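Long-range contact in phenazine biosynthesis protein, PhzF family (Bacillus anthracis, PDB 3EDN), which is of unknown specific function but belongs to the PhzF family of phenazine biosynthesis proteins, with a diaminopimelate epimerase-like fold, and may be an isomerase: residues S141-I155 and V167-N181. Sequence-based numbering, arbitrary orientation.
Sequences SIGLEVNDLDVSLPI and VPVKNLDVCERMKPN
A bend at chi3 (46°) turns the R177 guanidinium toward D148, whose CG lies anti to its own carbonyl carbon (chi1 -66°), and the two side chains meet from opposite directions. The salt bridge is end-on: NH1 of R177 donates to OD1 of D148 at 2.9 Å, nearly straight, and NH2 to OD2. The two planes stand 65° apart, and NH1 meets OD1 from above the carboxylate plane. OD2 also accepts from E145 N at 2.8 Å, on the opposite face of the carboxylate from NH2, while L144 CD2 lies over one guanidinium face, offset toward its rim. On the apolar side of the contact, L144 CD1 touches both V174 CG1 and the selenomethionine methyl, M178 CE, each 3.6 Å away. K170, extended until its last torsion, reaches N147 O and L149 O with NZ. D150 N to P168 O (2.9 Å) and K170 N to D148 O form the single beta bridge pairing L149 with V169. N181 N to S141 O (2.7 Å) and K179 N to I142 O join the residues after helix 172-177 to the end of helix 135-141. With three N-H donors shared by its two oxygens, the buried D148 carboxylate is probably stabilised as the anion.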
# COMPACT_ATOMS: atom_id res chain seq x y z
N SER A 141 24.27 31.65 15.22
CA SER A 141 23.06 30.89 14.83
C SER A 141 22.80 29.73 15.78
O SER A 141 21.67 29.24 15.88
CB SER A 141 23.15 30.40 13.38
OG SER A 141 24.01 29.28 13.25
N ILE A 142 23.86 29.28 16.45
CA ILE A 142 23.74 28.23 17.46
C ILE A 142 23.96 28.76 18.88
O ILE A 142 24.24 27.99 19.80
CB ILE A 142 24.64 26.99 17.16
CG1 ILE A 142 26.11 27.35 16.96
CG2 ILE A 142 24.14 26.26 15.91
CD1 ILE A 142 26.99 26.12 16.67
N GLY A 143 23.82 30.07 19.06
CA GLY A 143 23.82 30.65 20.39
C GLY A 143 25.18 30.82 21.02
O GLY A 143 25.29 30.96 22.24
N LEU A 144 26.23 30.81 20.20
CA LEU A 144 27.60 30.89 20.67
C LEU A 144 28.30 32.17 20.21
O LEU A 144 27.72 32.98 19.47
CB LEU A 144 28.40 29.70 20.14
CG LEU A 144 27.91 28.32 20.59
CD1 LEU A 144 28.75 27.27 19.87
CD2 LEU A 144 28.03 28.19 22.09
N GLU A 145 29.54 32.34 20.65
CA GLU A 145 30.38 33.41 20.11
C GLU A 145 31.50 32.78 19.31
O GLU A 145 31.75 31.57 19.39
CB GLU A 145 30.94 34.31 21.22
CG GLU A 145 29.88 34.99 22.08
CD GLU A 145 29.09 36.05 21.32
OE1 GLU A 145 29.58 36.54 20.28
OE2 GLU A 145 27.97 36.38 21.77
N VAL A 146 32.19 33.59 18.51
CA VAL A 146 33.14 33.05 17.55
C VAL A 146 34.34 32.30 18.18
O VAL A 146 34.91 31.38 17.58
CB VAL A 146 33.59 34.14 16.52
CG1 VAL A 146 34.62 35.11 17.13
CG2 VAL A 146 34.11 33.50 15.27
N ASN A 147 34.71 32.68 19.40
CA ASN A 147 35.81 32.02 20.09
C ASN A 147 35.39 30.75 20.81
O ASN A 147 36.19 30.13 21.51
CB ASN A 147 36.53 32.97 21.07
CG ASN A 147 35.64 33.41 22.22
OD1 ASN A 147 34.41 33.28 22.17
ND2 ASN A 147 36.26 33.97 23.26
N ASP A 148 34.14 30.33 20.61
CA ASP A 148 33.71 28.99 21.06
C ASP A 148 34.03 27.92 20.02
O ASP A 148 33.98 26.72 20.32
CB ASP A 148 32.21 28.99 21.34
CG ASP A 148 31.85 29.86 22.52
OD1 ASP A 148 32.56 29.80 23.54
OD2 ASP A 148 30.84 30.58 22.42
N LEU A 149 34.32 28.34 18.79
CA LEU A 149 34.69 27.40 17.72
C LEU A 149 36.11 26.89 17.92
O LEU A 149 36.97 27.59 18.47
CB LEU A 149 34.56 28.07 16.34
CG LEU A 149 33.18 28.64 15.99
CD1 LEU A 149 33.24 29.40 14.68
CD2 LEU A 149 32.15 27.53 15.89
N ASP A 150 36.36 25.67 17.47
CA ASP A 150 37.69 25.09 17.49
C ASP A 150 38.40 25.48 16.20
O ASP A 150 38.07 24.97 15.14
CB ASP A 150 37.58 23.57 17.61
CG ASP A 150 38.93 22.88 17.61
OD1 ASP A 150 39.98 23.55 17.46
OD2 ASP A 150 38.94 21.64 17.76
N VAL A 151 39.36 26.39 16.31
CA VAL A 151 40.05 26.93 15.14
C VAL A 151 40.92 25.88 14.43
O VAL A 151 41.26 26.03 13.24
CB VAL A 151 40.92 28.18 15.50
CG1 VAL A 151 40.13 29.19 16.32
CG2 VAL A 151 42.17 27.77 16.25
N SER A 152 41.26 24.81 15.14
CA SER A 152 42.22 23.83 14.63
C SER A 152 41.63 22.83 13.64
O SER A 152 42.37 22.12 12.95
CB SER A 152 42.88 23.07 15.78
OG SER A 152 41.97 22.15 16.36
N LEU A 153 40.31 22.78 13.56
CA LEU A 153 39.62 21.83 12.69
C LEU A 153 38.65 22.58 11.79
O LEU A 153 38.03 23.56 12.23
CB LEU A 153 38.88 20.78 13.54
CG LEU A 153 39.76 19.74 14.27
CD1 LEU A 153 38.91 18.79 15.09
CD2 LEU A 153 40.59 18.97 13.26
N PRO A 154 38.53 22.13 10.52
CA PRO A 154 37.71 22.85 9.54
C PRO A 154 36.21 22.66 9.68
O PRO A 154 35.74 21.58 10.06
CB PRO A 154 38.20 22.28 8.19
CG PRO A 154 38.72 20.93 8.51
CD PRO A 154 39.21 20.96 9.95
N ILE A 155 35.48 23.72 9.38
CA ILE A 155 34.03 23.65 9.25
C ILE A 155 33.75 23.21 7.83
O ILE A 155 34.26 23.81 6.87
CB ILE A 155 33.37 25.00 9.55
CG1 ILE A 155 33.77 25.51 10.94
CG2 ILE A 155 31.85 24.89 9.41
CD1 ILE A 155 33.43 27.01 11.16
N VAL A 167 30.64 21.33 12.55
CA VAL A 167 31.15 22.55 13.16
C VAL A 167 31.95 22.21 14.43
O VAL A 167 31.37 22.00 15.51
CB VAL A 167 29.99 23.48 13.55
CG1 VAL A 167 30.54 24.80 14.11
CG2 VAL A 167 29.10 23.76 12.35
N PRO A 168 33.29 22.13 14.31
CA PRO A 168 34.10 21.83 15.50
C PRO A 168 34.03 22.95 16.55
O PRO A 168 34.27 24.13 16.22
CB PRO A 168 35.51 21.68 14.94
CG PRO A 168 35.30 21.33 13.45
CD PRO A 168 34.11 22.18 13.08
N VAL A 169 33.67 22.58 17.78
CA VAL A 169 33.68 23.52 18.92
C VAL A 169 34.70 23.06 19.98
O VAL A 169 35.19 21.93 19.94
CB VAL A 169 32.26 23.74 19.51
CG1 VAL A 169 31.31 24.26 18.44
CG2 VAL A 169 31.74 22.46 20.12
N LYS A 170 35.04 23.95 20.90
CA LYS A 170 36.16 23.69 21.80
C LYS A 170 35.98 22.48 22.71
O LYS A 170 36.90 21.69 22.87
CB LYS A 170 36.49 24.95 22.61
CG LYS A 170 37.31 25.98 21.84
CD LYS A 170 37.51 27.25 22.66
CE LYS A 170 38.59 28.15 22.07
NZ LYS A 170 38.36 28.53 20.67
N ASN A 171 34.80 22.34 23.31
CA ASN A 171 34.59 21.29 24.32
C ASN A 171 33.13 21.10 24.70
O ASN A 171 32.24 21.74 24.12
CB ASN A 171 35.46 21.56 25.56
CG ASN A 171 35.23 22.93 26.16
OD1 ASN A 171 34.12 23.46 26.13
ND2 ASN A 171 36.29 23.51 26.70
N LEU A 172 32.86 20.22 25.68
CA LEU A 172 31.48 19.92 26.09
C LEU A 172 30.78 21.11 26.74
O LEU A 172 29.57 21.30 26.57
CB LEU A 172 31.42 18.70 27.00
CG LEU A 172 31.86 17.39 26.37
CD1 LEU A 172 31.96 16.31 27.45
CD2 LEU A 172 30.94 16.97 25.20
N ASP A 173 31.55 21.93 27.46
CA ASP A 173 30.98 23.12 28.06
C ASP A 173 30.37 24.02 26.99
O ASP A 173 29.31 24.60 27.21
CB ASP A 173 32.03 23.88 28.88
CG ASP A 173 32.33 23.21 30.20
OD1 ASP A 173 31.59 22.28 30.56
OD2 ASP A 173 33.32 23.59 30.87
N VAL A 174 31.02 24.11 25.84
CA VAL A 174 30.47 24.86 24.72
C VAL A 174 29.19 24.20 24.20
O VAL A 174 28.18 24.86 23.98
CB VAL A 174 31.49 25.00 23.56
CG1 VAL A 174 30.82 25.56 22.33
CG2 VAL A 174 32.69 25.86 23.98
N CYS A 175 29.23 22.88 24.05
CA CYS A 175 28.05 22.19 23.55
C CYS A 175 26.84 22.41 24.44
O CYS A 175 25.72 22.55 23.94
CB CYS A 175 28.32 20.70 23.42
SG CYS A 175 29.44 20.29 22.07
N GLU A 176 27.07 22.45 25.76
CA GLU A 176 25.99 22.61 26.75
C GLU A 176 25.28 23.96 26.63
O GLU A 176 24.10 24.08 26.97
CB GLU A 176 26.54 22.41 28.18
CG GLU A 176 26.98 20.97 28.48
CD GLU A 176 27.67 20.78 29.84
OE1 GLU A 176 27.61 21.69 30.69
OE2 GLU A 176 28.29 19.71 30.04
N ARG A 177 26.00 24.97 26.15
CA ARG A 177 25.45 26.32 26.00
C ARG A 177 24.68 26.54 24.70
O ARG A 177 24.00 27.55 24.55
CB ARG A 177 26.58 27.35 26.06
CG ARG A 177 27.21 27.51 27.44
CD ARG A 177 28.56 28.25 27.32
NE ARG A 177 28.44 29.40 26.43
CZ ARG A 177 29.38 29.77 25.56
NH1 ARG A 177 30.51 29.08 25.46
NH2 ARG A 177 29.17 30.81 24.78
N MSE A 178 24.81 25.63 23.75
CA MSE A 178 24.18 25.86 22.46
C MSE A 178 22.67 26.01 22.51
O MSE A 178 21.99 25.34 23.29
CB MSE A 178 24.51 24.74 21.50
CG MSE A 178 25.93 24.77 21.13
SE MSE A 178 26.33 23.11 20.23
CE MSE A 178 27.89 23.75 19.52
N LYS A 179 22.19 26.89 21.64
CA LYS A 179 20.77 27.15 21.47
C LYS A 179 20.54 27.43 19.99
O LYS A 179 20.90 28.49 19.50
CB LYS A 179 20.35 28.37 22.29
CG LYS A 179 20.46 28.17 23.79
CD LYS A 179 19.84 29.32 24.55
CE LYS A 179 19.88 29.09 26.05
NZ LYS A 179 19.16 30.17 26.78
N PRO A 180 19.97 26.46 19.26
CA PRO A 180 19.79 26.63 17.82
C PRO A 180 18.73 27.67 17.45
O PRO A 180 17.62 27.66 18.00
CB PRO A 180 19.33 25.23 17.37
CG PRO A 180 18.66 24.67 18.57
CD PRO A 180 19.50 25.14 19.72
N ASN A 181 19.10 28.55 16.53
CA ASN A 181 18.17 29.43 15.86
C ASN A 181 17.97 28.93 14.43
O ASN A 181 18.43 29.55 13.47
CB ASN A 181 18.72 30.86 15.87
CG ASN A 181 17.69 31.89 15.49
OD1 ASN A 181 16.56 31.57 15.11
ND2 ASN A 181 18.08 33.16 15.57
O HOH W 1 26.81 32.30 24.09
O HOH W 2 23.63 30.13 24.72
O HOH W 3 36.67 20.33 18.16
O HOH W 4 35.55 25.31 13.99
O HOH W 5 40.31 26.62 19.61